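Side-chain contacts in thymocyte nuclear protein 1 (Leishmania major, PDB 2AR1), which is of unknown function but carries an EVE domain of the PUA clan, and so may recognise modified nucleic acids, as some proteins of its family are thought to do: residues F67-T72 with G76-A81; F31-L36 with V120-T125; I19-L24 with S157-I162; T125-H130 with L163-E168. One frame throughout, in Å; residues are numbered along the deposited sequence.

Contact 1: F67-T72 with G76-A81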
loop_
_atom_site.group_PDB
_atom_site.type_symbol
_atom_site.label_atom_id
_atom_site.label_comp_id
_atom_site.label_asym_id
_atom_site.label_seq_id
_atom_site.Cartn_x
_atom_site.Cartn_y
_atom_site.Cartn_z
ATOM N N PHE A 67 3.632 3.356 2.650
ATOM C CA PHE A 67 2.610 4.094 1.945
ATOM C C PHE A 67 3.334 4.800 0.762
ATOM O O PHE A 67 4.116 5.725 0.972
ATOM C CB PHE A 67 1.963 5.110 2.864
ATOM C CG PHE A 67 0.659 5.638 2.351
ATOM C CD1 PHE A 67 0.595 6.518 1.334
ATOM C CD2 PHE A 67 -0.533 5.244 2.973
ATOM C CE1 PHE A 67 -0.648 6.993 0.848
ATOM C CE2 PHE A 67 -1.797 5.756 2.553
ATOM C CZ PHE A 67 -1.854 6.602 1.472
ATOM N N TYR A 68 3.025 4.410 -0.443
ATOM C CA TYR A 68 3.741 4.877 -1.618
ATOM C C TYR A 68 2.838 5.724 -2.455
ATOM O O TYR A 68 1.804 5.258 -2.893
ATOM C CB TYR A 68 4.262 3.686 -2.454
ATOM C CG TYR A 68 5.101 4.045 -3.664
ATOM C CD1 TYR A 68 4.500 4.345 -4.858
ATOM C CD2 TYR A 68 6.483 4.110 -3.583
ATOM C CE1 TYR A 68 5.249 4.635 -5.993
ATOM C CE2 TYR A 68 7.245 4.441 -4.700
ATOM C CZ TYR A 68 6.621 4.749 -5.890
ATOM O OH TYR A 68 7.410 5.078 -6.966
ATOM N N HIS A 69 3.263 6.992 -2.700
ATOM C CA HIS A 69 2.585 7.862 -3.640
ATOM C C HIS A 69 3.016 7.610 -5.079
ATOM O O HIS A 69 4.212 7.728 -5.415
ATOM C CB HIS A 69 2.886 9.337 -3.307
ATOM C CG HIS A 69 2.218 9.813 -2.073
ATOM N ND1 HIS A 69 2.452 11.084 -1.568
ATOM C CD2 HIS A 69 1.315 9.242 -1.245
ATOM C CE1 HIS A 69 1.702 11.263 -0.502
ATOM N NE2 HIS A 69 0.986 10.183 -0.289
ATOM N N SER A 70 2.034 7.241 -5.914
ATOM C CA SER A 70 2.229 6.961 -7.312
ATOM C C SER A 70 1.574 7.989 -8.203
ATOM O O SER A 70 0.691 8.757 -7.737
ATOM C CB SER A 70 1.680 5.546 -7.651
ATOM O OG SER A 70 0.322 5.420 -7.244
ATOM N N ASN A 71 2.045 8.049 -9.461
ATOM C CA ASN A 71 1.376 8.822 -10.493
ATOM C C ASN A 71 1.272 10.286 -10.030
ATOM O O ASN A 71 0.197 10.910 -9.986
ATOM C CB ASN A 71 -0.003 8.204 -10.775
ATOM C CG ASN A 71 -0.677 8.803 -12.015
ATOM O OD1 ASN A 71 -0.351 8.455 -13.145
ATOM N ND2 ASN A 71 -1.624 9.733 -11.787
ATOM N N THR A 72 2.425 10.836 -9.682
ATOM C CA THR A 72 2.491 12.186 -9.139
ATOM C C THR A 72 3.855 12.788 -9.440
ATOM O O THR A 72 4.749 12.055 -9.851
ATOM C CB THR A 72 2.162 12.167 -7.574
ATOM O OG1 THR A 72 2.054 13.498 -7.074
ATOM C CG2 THR A 72 3.212 11.392 -6.748
ATOM N N GLY A 76 7.147 8.288 -4.464
ATOM C CA GLY A 76 8.026 7.620 -3.559
ATOM C C GLY A 76 7.248 7.240 -2.304
ATOM O O GLY A 76 6.000 7.336 -2.264
ATOM N N VAL A 77 7.974 6.786 -1.290
ATOM C CA VAL A 77 7.383 6.427 0.028
ATOM C C VAL A 77 7.105 7.680 0.897
ATOM O O VAL A 77 8.061 8.462 1.216
ATOM C CB VAL A 77 8.219 5.414 0.799
ATOM C CG1 VAL A 77 7.589 4.987 2.087
ATOM C CG2 VAL A 77 8.387 4.112 -0.093
ATOM N N ALA A 78 5.837 7.842 1.181
ATOM C CA ALA A 78 5.321 9.025 1.962
ATOM C C ALA A 78 5.152 8.843 3.477
ATOM O O ALA A 78 5.057 9.802 4.250
ATOM C CB ALA A 78 3.991 9.345 1.410
ATOM N N GLY A 79 5.155 7.616 3.886
ATOM C CA GLY A 79 4.860 7.260 5.310
ATOM C C GLY A 79 4.638 5.808 5.497
ATOM O O GLY A 79 4.956 4.988 4.658
ATOM N N LEU A 80 4.038 5.506 6.598
ATOM C CA LEU A 80 3.896 4.169 7.092
ATOM C C LEU A 80 2.468 3.945 7.583
ATOM O O LEU A 80 1.819 4.836 8.151
ATOM C CB LEU A 80 4.865 3.931 8.281
ATOM C CG LEU A 80 6.369 4.068 8.011
ATOM C CD1 LEU A 80 7.113 3.659 9.214
ATOM C CD2 LEU A 80 6.753 3.105 6.856
ATOM N N ALA A 81 1.994 2.719 7.330
ATOM C CA ALA A 81 0.742 2.257 7.867
ATOM C C ALA A 81 0.903 0.840 8.465
ATOM O O ALA A 81 1.990 0.232 8.440
ATOM C CB ALA A 81 -0.339 2.257 6.809
#
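H69 and A78 meet across this antiparallel beta hairpin by a CH-pi contact. The A78 methyl sits over the middle of the imidazole, 3.5 Å from CB to the H69 ring centroid and 11° from the ring normal. H69 has CG anti to its carbonyl carbon (chi1 -71°), which brings the ring alongside the neighbouring strand, and NE2, at the far side of the ring, is bonded to I33 N. That bond together with the methyl leaves the imidazole little room to turn. The F67 ring lies at the H69 edge, its CE1 in the imidazole plane.

On the other face of the sheet Y68 lays its ring against the backbone of G76, with G76 O over one face near the rim and Y68 CE2 3.5 Å from G76 CA. V77 adds an apolar touch, CG2 to Y68 CD2 at 4.0 Å.

Reciprocal backbone bonds join H69 and G76, the shorter from H69 N to G76 O at 2.8 Å. F67 uses both its N, to G79 O, and its O, from A78 N. G79 N is buried without a partner. The backbone angles of G76 call for glycine, since a CB there would jam against the carbonyl O of the preceding residue.

Strand 64-69 pairs on its other side with strand 21-26, and strand 76-89 with strand 113-128, while I33 and L36 of helix 33-39 pack against the F67 and A78 face.

Contact 2: F31-L36 with V120-T125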
loop_
_atom_site.group_PDB
_atom_site.type_symbol
_atom_site.label_atom_id
_atom_site.label_comp_id
_atom_site.label_asym_id
_atom_site.label_seq_id
_atom_site.Cartn_x
_atom_site.Cartn_y
_atom_site.Cartn_z
ATOM N N PHE A 31 -5.942 9.918 -2.714
ATOM C CA PHE A 31 -5.825 9.528 -1.322
ATOM C C PHE A 31 -4.361 9.480 -0.950
ATOM O O PHE A 31 -3.599 8.637 -1.439
ATOM C CB PHE A 31 -6.515 8.178 -1.136
ATOM C CG PHE A 31 -6.594 7.696 0.297
ATOM C CD1 PHE A 31 -7.656 8.068 1.103
ATOM C CD2 PHE A 31 -5.623 6.891 0.827
ATOM C CE1 PHE A 31 -7.742 7.654 2.412
ATOM C CE2 PHE A 31 -5.732 6.417 2.137
ATOM C CZ PHE A 31 -6.783 6.826 2.936
ATOM N N SER A 32 -3.954 10.439 -0.116
ATOM C CA SER A 32 -2.571 10.559 0.282
ATOM C C SER A 32 -2.330 10.058 1.684
ATOM O O SER A 32 -3.251 9.764 2.443
ATOM C CB SER A 32 -2.159 12.015 0.182
ATOM O OG SER A 32 -2.751 12.749 1.246
ATOM N N ILE A 33 -1.063 10.046 2.072
ATOM C CA ILE A 33 -0.737 9.708 3.460
ATOM C C ILE A 33 -1.469 10.655 4.471
ATOM O O ILE A 33 -1.833 10.236 5.529
ATOM C CB ILE A 33 0.787 9.752 3.686
ATOM C CG1 ILE A 33 1.156 9.247 5.096
ATOM C CG2 ILE A 33 1.338 11.208 3.529
ATOM C CD1 ILE A 33 0.755 7.779 5.441
ATOM N N ASP A 34 -1.738 11.892 4.077
ATOM C CA ASP A 34 -2.415 12.863 4.968
ATOM C C ASP A 34 -3.908 12.568 5.133
ATOM O O ASP A 34 -4.494 12.883 6.155
ATOM C CB ASP A 34 -2.185 14.235 4.373
ATOM C CG ASP A 34 -0.726 14.616 4.381
ATOM O OD1 ASP A 34 -0.037 14.255 5.383
ATOM O OD2 ASP A 34 -0.248 15.307 3.429
ATOM N N ASP A 35 -4.516 12.005 4.081
ATOM C CA ASP A 35 -5.891 11.473 4.155
ATOM C C ASP A 35 -5.956 10.321 5.157
ATOM O O ASP A 35 -6.901 10.253 5.928
ATOM C CB ASP A 35 -6.386 11.000 2.761
ATOM C CG ASP A 35 -6.564 12.156 1.833
ATOM O OD1 ASP A 35 -7.207 13.167 2.252
ATOM O OD2 ASP A 35 -5.958 12.126 0.759
ATOM N N LEU A 36 -5.000 9.376 5.080
ATOM C CA LEU A 36 -4.993 8.274 6.091
ATOM C C LEU A 36 -4.824 8.792 7.509
ATOM O O LEU A 36 -5.528 8.386 8.447
ATOM C CB LEU A 36 -3.901 7.249 5.750
ATOM C CG LEU A 36 -3.773 6.051 6.674
ATOM C CD1 LEU A 36 -5.147 5.366 6.795
ATOM C CD2 LEU A 36 -2.703 5.072 6.133
ATOM N N VAL A 120 0.437 5.220 10.626
ATOM C CA VAL A 120 1.543 5.027 11.597
ATOM C C VAL A 120 2.491 6.234 11.614
ATOM O O VAL A 120 2.837 6.719 12.685
ATOM C CB VAL A 120 2.347 3.735 11.276
ATOM C CG1 VAL A 120 3.563 3.642 12.129
ATOM C CG2 VAL A 120 1.467 2.488 11.484
ATOM N N ALA A 121 2.888 6.662 10.411
ATOM C CA ALA A 121 3.835 7.788 10.262
ATOM C C ALA A 121 3.692 8.545 8.937
ATOM O O ALA A 121 3.370 7.967 7.923
ATOM C CB ALA A 121 5.209 7.333 10.433
ATOM N N ARG A 122 3.915 9.876 9.029
ATOM C CA ARG A 122 3.864 10.768 7.915
ATOM C C ARG A 122 5.282 11.329 7.829
ATOM O O ARG A 122 5.736 11.988 8.771
ATOM C CB ARG A 122 2.838 11.881 8.140
ATOM C CG ARG A 122 2.412 12.704 6.896
ATOM C CD ARG A 122 3.467 13.513 6.230
ATOM N NE ARG A 122 2.785 14.412 5.323
ATOM C CZ ARG A 122 3.398 15.273 4.528
ATOM N NH1 ARG A 122 4.714 15.332 4.531
ATOM N NH2 ARG A 122 2.709 16.095 3.758
ATOM N N TRP A 123 6.007 11.050 6.764
ATOM C CA TRP A 123 7.378 11.422 6.730
ATOM C C TRP A 123 7.457 12.886 6.251
ATOM O O TRP A 123 6.642 13.330 5.400
ATOM C CB TRP A 123 8.188 10.512 5.833
ATOM C CG TRP A 123 8.347 9.164 6.384
ATOM C CD1 TRP A 123 8.001 8.751 7.667
ATOM C CD2 TRP A 123 8.914 8.006 5.709
ATOM N NE1 TRP A 123 8.312 7.395 7.797
ATOM C CE2 TRP A 123 8.892 6.942 6.632
ATOM C CE3 TRP A 123 9.490 7.793 4.422
ATOM C CZ2 TRP A 123 9.424 5.661 6.305
ATOM C CZ3 TRP A 123 9.975 6.482 4.088
ATOM C CH2 TRP A 123 9.943 5.470 5.051
ATOM N N ASP A 124 8.449 13.636 6.708
ATOM C CA ASP A 124 8.511 15.082 6.398
ATOM C C ASP A 124 8.567 15.409 4.893
ATOM O O ASP A 124 8.008 16.405 4.423
ATOM C CB ASP A 124 9.700 15.746 7.093
ATOM C CG ASP A 124 9.666 15.736 8.619
ATOM O OD1 ASP A 124 8.769 15.168 9.294
ATOM O OD2 ASP A 124 10.686 16.261 9.112
ATOM N N THR A 125 9.295 14.580 4.143
ATOM C CA THR A 125 9.344 14.700 2.703
ATOM C C THR A 125 9.313 13.273 2.211
ATOM O O THR A 125 9.659 12.318 2.960
ATOM C CB THR A 125 10.589 15.398 2.201
ATOM O OG1 THR A 125 11.749 14.658 2.594
ATOM C CG2 THR A 125 10.652 16.789 2.791
#
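I33, in the first turn of helix 33-39, comes nearest to R122 of strand 113-128, their CA atoms 6.5 Å apart. The helix starts in a capping box: S32 N donates to D35 OD2 at 2.8 Å along a nearly straight line, using the anti lone pair of that oxygen, and S32 OG accepts a weak bond from D34 N. The strand carries a classic beta bulge just before R122, with V120 and A121 both facing L80. The contact thus ties the start of a helix to the sheet beside a bulge.

D34 and R122 make the polar half. R122 grips the carboxylate side-on with NE and NH2, one nitrogen to each oxygen, and both oxygens offer their syn lone pairs. NE to OD1 is 2.8 Å with an N-H...O angle of 175°, and OD1 lies in the guanidinium plane; NH2 to OD2 is longer, 3.1 Å. The two flat groups are only 21° apart, so the salt bridge is nearly coplanar. Its guanidinium is held from a second direction by NH1, which donates to W123 O at 2.9 Å.

I33 supplies the apolar half beneath this pair. Its CG2 rests on the aliphatic part of the arginine, 3.8 Å from R122 CG. The bend of R122 at chi2 (-64°) turns the guanidinium toward the D34 carboxylate. With CG1 anti to the backbone N, the longer I33 branch heads for the strand backbone, where CD1 ends 3.6 Å from A121 O.

Contact 3: I19-L24 with S157-I162; sequences IHYWLL and SEYAYI
Y21 and Y159 meet ring against ring where helix 156-169 crosses the start of strand 21-26, a helix-on-sheet contact of the EVE domain, which belongs to the PUA clan. No hydrogen bond joins the two segments, and the junction rests on this single aromatic pair.

From its base outward, Y21 begins with CB 4.1 Å from Y159 CB, so the two side chains already touch at their first atoms. CG of Y21 follows, 4.0 Å from the same Y159 CB. The closest approach comes at CD2, which stands 3.4 Å above the plane of the Y159 ring, displaced toward its rim on the CG and CD2 side. Next along that flank is CE2, which still faces Y159, at 3.6 Å from Y159 CD2. Beyond CE2 the ring runs past its partner, and CZ and OH lead away from it.

The rings are tilted by 36° with centroids 4.8 Å apart, while the side chains as a whole cross at about a right angle. Different first torsions bring them together: Y21 has CG anti to its carbonyl carbon (chi1 -46°), Y159 has CG anti to its backbone N (chi1 -175°).

V154 of the adjacent strand 151-154 touches Y21, and K64 of strand 64-69 touches Y159. At the far end of the second tyrosine, Y159 OH approaches the CD1 methyl of L80.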
loop_
_atom_site.group_PDB
_atom_site.type_symbol
_atom_site.label_atom_id
_atom_site.label_comp_id
_atom_site.label_asym_id
_atom_site.label_seq_id
_atom_site.Cartn_x
_atom_site.Cartn_y
_atom_site.Cartn_z
ATOM N N ILE A 19 5.463 -10.869 11.738
ATOM C CA ILE A 19 5.050 -9.637 11.107
ATOM C C ILE A 19 5.652 -9.646 9.701
ATOM O O ILE A 19 6.799 -9.961 9.536
ATOM C CB ILE A 19 5.622 -8.393 11.917
ATOM C CG1 ILE A 19 5.047 -8.275 13.356
ATOM C CG2 ILE A 19 5.425 -7.077 11.193
ATOM C CD1 ILE A 19 3.636 -8.080 13.361
ATOM N N HIS A 20 4.838 -9.339 8.700
ATOM C CA HIS A 20 5.270 -9.204 7.303
ATOM C C HIS A 20 5.136 -7.776 6.791
ATOM O O HIS A 20 4.565 -6.900 7.468
ATOM C CB HIS A 20 4.547 -10.209 6.449
ATOM C CG HIS A 20 4.775 -11.606 6.910
ATOM N ND1 HIS A 20 6.036 -12.149 7.041
ATOM C CD2 HIS A 20 3.917 -12.507 7.441
ATOM C CE1 HIS A 20 5.931 -13.370 7.560
ATOM N NE2 HIS A 20 4.658 -13.606 7.823
ATOM N N TYR A 21 5.673 -7.516 5.618
ATOM C CA TYR A 21 5.869 -6.146 5.168
ATOM C C TYR A 21 5.346 -6.027 3.784
ATOM O O TYR A 21 5.533 -6.973 2.960
ATOM C CB TYR A 21 7.381 -5.734 5.166
ATOM C CG TYR A 21 8.049 -6.189 6.484
ATOM C CD1 TYR A 21 8.612 -7.433 6.602
ATOM C CD2 TYR A 21 8.193 -5.314 7.590
ATOM C CE1 TYR A 21 9.234 -7.893 7.750
ATOM C CE2 TYR A 21 8.807 -5.755 8.699
ATOM C CZ TYR A 21 9.314 -7.036 8.835
ATOM O OH TYR A 21 9.900 -7.460 10.039
ATOM N N TRP A 22 4.783 -4.868 3.465
ATOM C CA TRP A 22 4.161 -4.612 2.135
ATOM C C TRP A 22 4.302 -3.180 1.710
ATOM O O TRP A 22 4.525 -2.290 2.546
ATOM C CB TRP A 22 2.661 -4.906 2.205
ATOM C CG TRP A 22 2.345 -6.272 2.803
ATOM C CD1 TRP A 22 2.148 -6.557 4.118
ATOM C CD2 TRP A 22 2.193 -7.531 2.096
ATOM N NE1 TRP A 22 1.866 -7.908 4.278
ATOM C CE2 TRP A 22 1.886 -8.511 3.049
ATOM C CE3 TRP A 22 2.264 -7.891 0.741
ATOM C CZ2 TRP A 22 1.686 -9.824 2.710
ATOM C CZ3 TRP A 22 2.060 -9.162 0.410
ATOM C CH2 TRP A 22 1.757 -10.142 1.384
ATOM N N LEU A 23 4.089 -2.999 0.414
ATOM C CA LEU A 23 3.984 -1.657 -0.104
ATOM C C LEU A 23 2.617 -1.494 -0.786
ATOM O O LEU A 23 2.252 -2.303 -1.685
ATOM C CB LEU A 23 5.157 -1.403 -1.077
ATOM C CG LEU A 23 5.285 -0.075 -1.775
ATOM C CD1 LEU A 23 6.713 0.292 -2.155
ATOM C CD2 LEU A 23 4.371 0.123 -2.987
ATOM N N LEU A 24 1.952 -0.397 -0.504
ATOM C CA LEU A 24 0.660 -0.098 -1.081
ATOM C C LEU A 24 0.799 1.212 -1.844
ATOM O O LEU A 24 1.212 2.246 -1.273
ATOM C CB LEU A 24 -0.398 0.003 0.031
ATOM C CG LEU A 24 -0.987 -1.355 0.428
ATOM C CD1 LEU A 24 0.102 -2.350 0.735
ATOM C CD2 LEU A 24 -1.888 -1.170 1.643
ATOM N N SER A 157 14.461 -6.904 4.927
ATOM C CA SER A 157 15.646 -6.051 4.743
ATOM C C SER A 157 15.328 -4.807 3.931
ATOM O O SER A 157 15.947 -3.748 4.137
ATOM C CB SER A 157 16.849 -6.744 4.067
ATOM O OG SER A 157 16.416 -7.470 2.940
ATOM N N GLU A 158 14.451 -4.964 2.928
ATOM C CA GLU A 158 13.996 -3.861 2.117
ATOM C C GLU A 158 13.272 -2.823 3.040
ATOM O O GLU A 158 13.571 -1.611 2.940
ATOM C CB GLU A 158 13.095 -4.347 0.994
ATOM C CG GLU A 158 13.832 -4.874 -0.200
ATOM C CD GLU A 158 12.969 -5.759 -1.096
ATOM O OE1 GLU A 158 11.719 -5.866 -0.872
ATOM O OE2 GLU A 158 13.582 -6.390 -1.944
ATOM N N TYR A 159 12.340 -3.264 3.813
ATOM C CA TYR A 159 11.609 -2.465 4.827
ATOM C C TYR A 159 12.628 -1.758 5.681
ATOM O O TYR A 159 12.578 -0.535 5.808
ATOM C CB TYR A 159 10.687 -3.313 5.625
ATOM C CG TYR A 159 9.868 -2.514 6.556
ATOM C CD1 TYR A 159 8.760 -1.787 6.080
ATOM C CD2 TYR A 159 10.145 -2.524 7.881
ATOM C CE1 TYR A 159 7.923 -1.097 6.958
ATOM C CE2 TYR A 159 9.326 -1.824 8.802
ATOM C CZ TYR A 159 8.211 -1.134 8.335
ATOM O OH TYR A 159 7.511 -0.483 9.362
ATOM N N ALA A 160 13.564 -2.497 6.256
ATOM C CA ALA A 160 14.587 -1.958 7.203
ATOM C C ALA A 160 15.371 -0.821 6.502
ATOM O O ALA A 160 15.599 0.239 7.087
ATOM C CB ALA A 160 15.540 -3.045 7.514
ATOM N N TYR A 161 15.830 -1.094 5.281
ATOM C CA TYR A 161 16.688 -0.136 4.542
ATOM C C TYR A 161 15.952 1.182 4.251
ATOM O O TYR A 161 16.477 2.336 4.446
ATOM C CB TYR A 161 17.264 -0.847 3.331
ATOM C CG TYR A 161 18.509 -0.078 2.921
ATOM C CD1 TYR A 161 18.445 1.083 2.110
ATOM C CD2 TYR A 161 19.771 -0.432 3.458
ATOM C CE1 TYR A 161 19.564 1.762 1.771
ATOM C CE2 TYR A 161 20.920 0.240 3.127
ATOM C CZ TYR A 161 20.849 1.381 2.296
ATOM O OH TYR A 161 21.934 2.216 1.940
ATOM N N ILE A 162 14.678 1.042 3.896
ATOM C CA ILE A 162 13.809 2.185 3.573
ATOM C C ILE A 162 13.568 3.063 4.791
ATOM O O ILE A 162 13.692 4.267 4.661
ATOM C CB ILE A 162 12.531 1.746 2.818
ATOM C CG1 ILE A 162 12.940 1.195 1.482
ATOM C CG2 ILE A 162 11.452 2.792 2.782
ATOM C CD1 ILE A 162 11.813 0.500 0.605
#

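Contact 4: T125-H130 with L163-E168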
loop_
_atom_site.group_PDB
_atom_site.type_symbol
_atom_site.label_atom_id
_atom_site.label_comp_id
_atom_site.label_asym_id
_atom_site.label_seq_id
_atom_site.Cartn_x
_atom_site.Cartn_y
_atom_site.Cartn_z
ATOM N N THR A 125 9.295 14.580 4.143
ATOM C CA THR A 125 9.344 14.700 2.703
ATOM C C THR A 125 9.313 13.273 2.211
ATOM O O THR A 125 9.659 12.318 2.960
ATOM C CB THR A 125 10.589 15.398 2.201
ATOM O OG1 THR A 125 11.749 14.658 2.594
ATOM C CG2 THR A 125 10.652 16.789 2.791
ATOM N N VAL A 126 8.767 13.121 1.034
ATOM C CA VAL A 126 8.674 11.808 0.415
ATOM C C VAL A 126 10.088 11.298 0.181
ATOM O O VAL A 126 11.012 12.027 -0.148
ATOM C CB VAL A 126 7.916 11.880 -0.907
ATOM C CG1 VAL A 126 7.894 10.525 -1.617
ATOM C CG2 VAL A 126 6.494 12.279 -0.743
ATOM N N LEU A 127 10.263 10.016 0.372
ATOM C CA LEU A 127 11.515 9.344 -0.014
ATOM C C LEU A 127 11.406 8.939 -1.491
ATOM O O LEU A 127 10.645 8.032 -1.819
ATOM C CB LEU A 127 11.721 8.150 0.903
ATOM C CG LEU A 127 12.991 7.327 0.723
ATOM C CD1 LEU A 127 14.243 8.210 1.001
ATOM C CD2 LEU A 127 13.024 6.048 1.505
ATOM N N THR A 128 12.139 9.632 -2.371
ATOM C CA THR A 128 11.774 9.567 -3.739
ATOM C C THR A 128 12.096 8.214 -4.352
ATOM O O THR A 128 13.004 7.496 -3.879
ATOM C CB THR A 128 12.536 10.593 -4.586
ATOM O OG1 THR A 128 13.973 10.397 -4.417
ATOM C CG2 THR A 128 12.115 11.983 -4.153
ATOM N N LEU A 129 11.399 7.948 -5.454
ATOM C CA LEU A 129 11.629 6.741 -6.272
ATOM C C LEU A 129 13.078 6.700 -6.761
ATOM O O LEU A 129 13.708 5.610 -6.688
ATOM C CB LEU A 129 10.603 6.610 -7.362
ATOM C CG LEU A 129 10.875 5.348 -8.148
ATOM C CD1 LEU A 129 10.382 4.105 -7.564
ATOM C CD2 LEU A 129 10.386 5.607 -9.561
ATOM N N HIS A 130 13.585 7.871 -7.178
ATOM C CA HIS A 130 14.992 7.968 -7.685
ATOM C C HIS A 130 15.940 7.404 -6.605
ATOM O O HIS A 130 16.798 6.561 -6.891
ATOM C CB HIS A 130 15.362 9.415 -7.978
ATOM C CG HIS A 130 16.830 9.599 -8.203
ATOM N ND1 HIS A 130 17.445 9.305 -9.407
ATOM C CD2 HIS A 130 17.815 10.006 -7.369
ATOM C CE1 HIS A 130 18.740 9.568 -9.321
ATOM N NE2 HIS A 130 18.985 10.024 -8.103
ATOM N N LEU A 163 13.318 2.485 5.934
ATOM C CA LEU A 163 13.128 3.216 7.177
ATOM C C LEU A 163 14.439 3.902 7.528
ATOM O O LEU A 163 14.436 5.063 7.945
ATOM C CB LEU A 163 12.575 2.326 8.282
ATOM C CG LEU A 163 11.023 2.268 8.237
ATOM C CD1 LEU A 163 10.400 1.621 7.096
ATOM C CD2 LEU A 163 10.585 1.561 9.470
ATOM N N ARG A 164 15.576 3.260 7.315
ATOM C CA ARG A 164 16.903 3.857 7.521
ATOM C C ARG A 164 17.081 5.082 6.645
ATOM O O ARG A 164 17.621 6.091 7.030
ATOM C CB ARG A 164 17.996 2.813 7.280
ATOM C CG ARG A 164 19.297 3.375 6.851
ATOM C CD ARG A 164 20.275 2.389 6.187
ATOM N NE ARG A 164 21.494 3.113 5.823
ATOM C CZ ARG A 164 22.701 2.592 5.620
ATOM N NH1 ARG A 164 22.898 1.311 5.766
ATOM N NH2 ARG A 164 23.736 3.402 5.350
ATOM N N MET A 165 16.718 4.945 5.389
ATOM C CA MET A 165 16.770 6.081 4.457
ATOM C C MET A 165 15.940 7.313 4.889
ATOM O O MET A 165 16.358 8.474 4.707
ATOM C CB MET A 165 16.346 5.648 3.073
ATOM C CG MET A 165 17.346 4.739 2.426
ATOM S SD MET A 165 16.680 3.986 0.886
ATOM C CE MET A 165 16.671 5.280 -0.150
ATOM N N ASN A 166 14.746 7.049 5.427
ATOM C CA ASN A 166 13.943 8.160 5.947
ATOM C C ASN A 166 14.687 8.876 7.071
ATOM O O ASN A 166 14.683 10.128 7.149
ATOM C CB ASN A 166 12.562 7.723 6.418
ATOM C CG ASN A 166 11.793 8.870 7.057
ATOM O OD1 ASN A 166 11.595 9.916 6.424
ATOM N ND2 ASN A 166 11.351 8.689 8.291
ATOM N N GLU A 167 15.320 8.109 7.950
ATOM C CA GLU A 167 16.069 8.692 9.057
ATOM C C GLU A 167 17.233 9.492 8.555
ATOM O O GLU A 167 17.458 10.559 9.055
ATOM C CB GLU A 167 16.558 7.632 10.044
ATOM C CG GLU A 167 15.509 6.708 10.476
ATOM C CD GLU A 167 15.989 5.832 11.611
ATOM O OE1 GLU A 167 16.972 5.073 11.414
ATOM O OE2 GLU A 167 15.394 5.914 12.691
ATOM N N GLU A 168 17.961 8.999 7.543
ATOM C CA GLU A 168 19.109 9.732 6.979
ATOM C C GLU A 168 18.623 11.042 6.397
ATOM O O GLU A 168 19.257 12.068 6.601
ATOM C CB GLU A 168 19.804 8.877 5.904
ATOM C CG GLU A 168 20.373 7.594 6.534
ATOM C CD GLU A 168 20.881 6.561 5.535
ATOM O OE1 GLU A 168 20.328 6.437 4.427
ATOM O OE2 GLU A 168 21.842 5.855 5.898
#
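Beside the meeting of L127 with M165, the amide of N166 lies over one face of the W123 indole with the two planes nearly parallel; V77 CG1 approaches the opposite face at its rim, near CZ3. On the far side of the helix, away from L127, E168 stands at the edge of the R164 guanidinium. R164 NE donates to E168 OE2 at 2.8 Å, close to the guanidinium plane but well above the carboxylate plane, and the bond from NH2 to the same oxygen is weak. N166 OD1 accepts from Q169 NE2.

The contact proper is apolar, with M165 as the side-chain partner of L127 and N166 approached only loosely at its backbone N. L127, with CG anti to its backbone N (chi1 -178°), pushes both methyls at the helix. CD2 is 3.7 Å and CD1 3.9 Å from M165 CB, so the leucine fork straddles that carbon. M165 bends at chi3 (72°), which turns its CE back to 4.0 Å from L127 CD1; the two side chains cross at about a right angle. One turn back along the helix, I162 O is 3.7 Å from L127 CD2.

L132 packs on L127, and R135, L138 and E131 touch M165. T128, the N-cap of helix 129-132, accepts from E131 N. The arrangement is that of a helix laid against a sheet, here the C-terminal helix 156-169 seated on the end of strand 113-128 in the EVE domain.

Contacts 1 and 4 are buried, contact 2 is half so, and contact 3 lies at the surface. Contact 1 supplies the central hairpin and relies mainly on backbone bonds. The others dock helices on the sheet it belongs to: helix 33-39 in contact 2, helix 156-169 in both contacts 3 and 4. Contacts 2 and 4 share strand 113-128 and T125 where the chain turns a corner. Chemistry follows place: a solvent-edge salt bridge in contact 2, one tyrosine pair in contact 3, methyl packing in contact 4. W123 joins them, touching V77 of contact 1, I162 of contact 3 and N166 of contact 4.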